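Side-chain contacts in hydrogenase-specific maturation endopeptidase (Thermococcus kodakarensis, PDB 5IJA), which probably acts as an endopeptidase that trims a [NiFe] hydrogenase precursor during maturation of the enzyme: residues A[19-22]-A[23-26]; A[37-40]-A[41-44]. One frame throughout, in Å; residues are numbered along the deposited sequence.

Interaction 1 (A[19-22]-A[23-26]); sequences GLKA and GRIL
Residues 19-22 and 23-26 are joined by four successive i to i+4 backbone hydrogen bonds of one continuous alpha-helix, the shortest from R24 N to L20 O at 2.8 Å with an N-H...O angle of 161°. G23 N, I25 N and L26 N repeat the pattern on G19 O, K21 O and A22 O. Above this framework the main side-chain contact is made by R24. Its CG lies beside the backbone N (chi1 -66°), where it comes within 3.2 Å of L20 O, and the chain then runs extended back along the helix toward its N-terminal end. One face of the guanidinium is thereby laid against L20, whose CB stands 4.2 Å above the plane, displaced toward the rim. K21 CD approaches the same group obliquely, 4.4 Å from R24 NH1. The two cationic ends remain apart, K21 NZ being 5.2 Å from R24 NH1, and each has its own partner: K21 NZ is hydrogen-bonded to M126 O, and R24 NH2 forms a salt bridge with E11. A weak, long ion pair also links R24 NE to E35. In the next two residues, I25 CG1 rests 3.3 Å from K21 O, while L26 CG comes equally close to A22 O, at 3.3 Å. The ends of the side chains then leave the helix: A22 and L26 both pack on I56 of strand 52-59, L26 also touches helix 130-146, and I25 meets V136 there. The evidence therefore describes an amphipathic helix with an apolar side on the sheet and a charged edge carrying R24 and K21. This is the helix 18-28 of a beta-alpha-beta unit, connecting the parallel strands 3-8 and 33-37 in the alpha/beta fold of the hydrogenase maturation protease family.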
# COMPACT_ATOMS: atom_id res chain seq x y z
N GLY A 19 -0.34 -2.24 -6.39
CA GLY A 19 0.52 -1.90 -5.27
C GLY A 19 1.92 -2.48 -5.40
O GLY A 19 2.90 -1.79 -5.12
N LEU A 20 2.02 -3.73 -5.84
CA LEU A 20 3.30 -4.39 -6.00
C LEU A 20 4.10 -3.75 -7.13
O LEU A 20 5.31 -3.58 -7.02
CB LEU A 20 3.12 -5.90 -6.26
CG LEU A 20 2.33 -6.70 -5.22
CD1 LEU A 20 2.32 -8.19 -5.56
CD2 LEU A 20 2.88 -6.48 -3.82
N LYS A 21 3.41 -3.36 -8.21
CA LYS A 21 4.10 -2.76 -9.34
C LYS A 21 4.66 -1.40 -8.96
O LYS A 21 5.79 -1.06 -9.31
CB LYS A 21 3.15 -2.64 -10.54
CG LYS A 21 3.31 -3.76 -11.59
CD LYS A 21 2.31 -4.89 -11.41
CE LYS A 21 2.43 -5.93 -12.54
NZ LYS A 21 1.34 -6.95 -12.52
N ALA A 22 3.86 -0.62 -8.25
CA ALA A 22 4.34 0.65 -7.71
C ALA A 22 5.55 0.43 -6.79
O ALA A 22 6.55 1.13 -6.89
CB ALA A 22 3.23 1.34 -6.97
N GLY A 23 5.46 -0.58 -5.93
CA GLY A 23 6.58 -0.94 -5.07
C GLY A 23 7.86 -1.31 -5.81
O GLY A 23 8.95 -0.85 -5.48
N ARG A 24 7.72 -2.13 -6.84
CA ARG A 24 8.88 -2.50 -7.65
C ARG A 24 9.51 -1.28 -8.32
O ARG A 24 10.72 -1.17 -8.36
CB ARG A 24 8.49 -3.56 -8.68
CG ARG A 24 8.09 -4.88 -8.05
CD ARG A 24 8.17 -6.04 -9.03
NE ARG A 24 7.59 -7.24 -8.43
CZ ARG A 24 6.40 -7.73 -8.76
NH1 ARG A 24 5.68 -7.14 -9.71
NH2 ARG A 24 5.93 -8.82 -8.16
N ILE A 25 8.69 -0.36 -8.82
CA ILE A 25 9.22 0.87 -9.39
C ILE A 25 10.00 1.66 -8.35
O ILE A 25 11.09 2.16 -8.62
CB ILE A 25 8.11 1.77 -9.97
CG1 ILE A 25 7.43 1.12 -11.17
CG2 ILE A 25 8.67 3.12 -10.40
CD1 ILE A 25 6.20 1.88 -11.65
N LEU A 26 9.43 1.80 -7.16
CA LEU A 26 10.12 2.50 -6.09
C LEU A 26 11.40 1.77 -5.67
O LEU A 26 12.41 2.41 -5.37
CB LEU A 26 9.17 2.69 -4.90
CG LEU A 26 8.00 3.63 -5.20
CD1 LEU A 26 6.86 3.39 -4.22
CD2 LEU A 26 8.46 5.08 -5.16

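Interaction 2 (A[37-40]-A[41-44]); sequences GTDI and FRLA
The D39 carboxylate overlaps the start of F41, with OD1 3.6 Å from F41 CB and the carboxylate and ring planes 78° apart. The same OD1 accepts a hydrogen bond from F41 N at 3.3 Å; the donor comes from above the carboxylate plane and the angle at hydrogen is 145°, a bent bond that defines an Asx turn. D39 CG is anti to the backbone N (chi1 -178°), which swings the acid forward over the peptide that follows. Its backbone carbonyl is used as well: R42 N bonds to D39 O, and L43 N to I40 O at 2.9 Å. These i to i+3 bonds, with A44 N to F41 O continuing the pattern, wind residues 39-44 through overlapping tight turns.

R42 crosses D39 at about a right angle. Its CG lies 3.3 Å from D39 O, but the charged groups stop short of a salt bridge. A water spans them instead, donating to D39 OD2 at 2.7 Å and accepting from R42 NE at 3.1 Å; R42 NH1 is held by E35 O. Among the apolar side chains, I40 CG2 sits over one face of the F41 ring, and I40 CD1 reaches L43 CD2 at 4.4 Å. I40 and L43 turn inward onto helix 88-103, touching A93 and L97 respectively. With an alanine here in place of the aspartate, F41 N is likely to lose its side-chain acceptor and the water its carboxylate partner, so that R42 NE would no longer be linked through it to residue 39. The chemistry thus divides the turn: both carboxylate oxygens brace its polar side, one directly and one through water, where the opposite charges probably attract weakly, while I40 and L43 give it an apolar inner side.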
# COMPACT_ATOMS: atom_id res chain seq x y z
N GLY A 37 2.80 -8.20 -0.03
CA GLY A 37 1.82 -9.02 -0.73
C GLY A 37 0.57 -9.19 0.09
O GLY A 37 -0.23 -8.25 0.23
N THR A 38 0.39 -10.39 0.65
CA THR A 38 -0.78 -10.68 1.48
C THR A 38 -0.38 -11.19 2.86
O THR A 38 -1.22 -11.74 3.57
CB THR A 38 -1.71 -11.73 0.81
OG1 THR A 38 -0.96 -12.91 0.53
CG2 THR A 38 -2.31 -11.19 -0.48
N ASP A 39 0.87 -10.98 3.25
CA ASP A 39 1.37 -11.51 4.52
C ASP A 39 2.13 -10.46 5.34
O ASP A 39 3.33 -10.31 5.19
CB ASP A 39 2.29 -12.71 4.26
CG ASP A 39 2.81 -13.34 5.55
OD1 ASP A 39 2.25 -13.06 6.64
OD2 ASP A 39 3.77 -14.13 5.47
N ILE A 40 1.42 -9.79 6.23
CA ILE A 40 2.01 -8.68 6.97
C ILE A 40 3.16 -9.12 7.89
O ILE A 40 4.03 -8.33 8.23
CB ILE A 40 0.91 -7.94 7.78
CG1 ILE A 40 1.44 -6.61 8.30
CG2 ILE A 40 0.39 -8.81 8.89
CD1 ILE A 40 1.95 -5.71 7.20
N PHE A 41 3.22 -10.40 8.25
CA PHE A 41 4.25 -10.85 9.18
C PHE A 41 5.65 -10.87 8.56
O PHE A 41 6.66 -11.05 9.26
CB PHE A 41 3.87 -12.22 9.76
CG PHE A 41 2.74 -12.15 10.75
CD1 PHE A 41 2.80 -11.27 11.81
CD2 PHE A 41 1.61 -12.93 10.59
CE1 PHE A 41 1.76 -11.18 12.72
CE2 PHE A 41 0.56 -12.84 11.48
CZ PHE A 41 0.63 -11.97 12.55
N ARG A 42 5.72 -10.67 7.24
CA ARG A 42 7.00 -10.41 6.58
C ARG A 42 7.71 -9.19 7.17
O ARG A 42 8.92 -9.05 7.10
CB ARG A 42 6.82 -10.20 5.08
CG ARG A 42 6.30 -11.44 4.33
CD ARG A 42 6.44 -11.26 2.83
NE ARG A 42 6.14 -12.50 2.11
CZ ARG A 42 6.05 -12.59 0.78
NH1 ARG A 42 6.25 -11.51 0.03
NH2 ARG A 42 5.78 -13.75 0.21
N LEU A 43 6.92 -8.29 7.74
CA LEU A 43 7.46 -7.09 8.30
C LEU A 43 8.30 -7.36 9.55
O LEU A 43 9.19 -6.57 9.89
CB LEU A 43 6.31 -6.13 8.62
CG LEU A 43 6.65 -4.77 9.23
CD1 LEU A 43 7.54 -3.92 8.35
CD2 LEU A 43 5.34 -4.07 9.48
N ALA A 44 7.99 -8.43 10.27
CA ALA A 44 8.74 -8.75 11.49
C ALA A 44 10.24 -8.79 11.23
O ALA A 44 11.04 -8.20 11.97
CB ALA A 44 8.26 -10.07 12.07
O HOH W 1 4.86 -15.05 3.19

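From the N terminus, the chain passes through strand 3-8 before entering helix 18-28, where interaction 1 lies. It then enters strand 33-37, parallel to strand 3-8, at whose end interaction 2 begins. The contacts are in series, neither enclosing nor crossing the other, and each closes just a local turn of backbone. Their centres are about 16 Å apart, yet they meet where L20 CD2 lies 4.1 Å from G37 CA. E35 offers a second connection, its carboxylate weakly paired with R24 and its backbone O bonded to R42. Interaction 1 faces strand 52-59 and helix 130-146, whereas interaction 2 packs on helix 88-103 and strand 3-8.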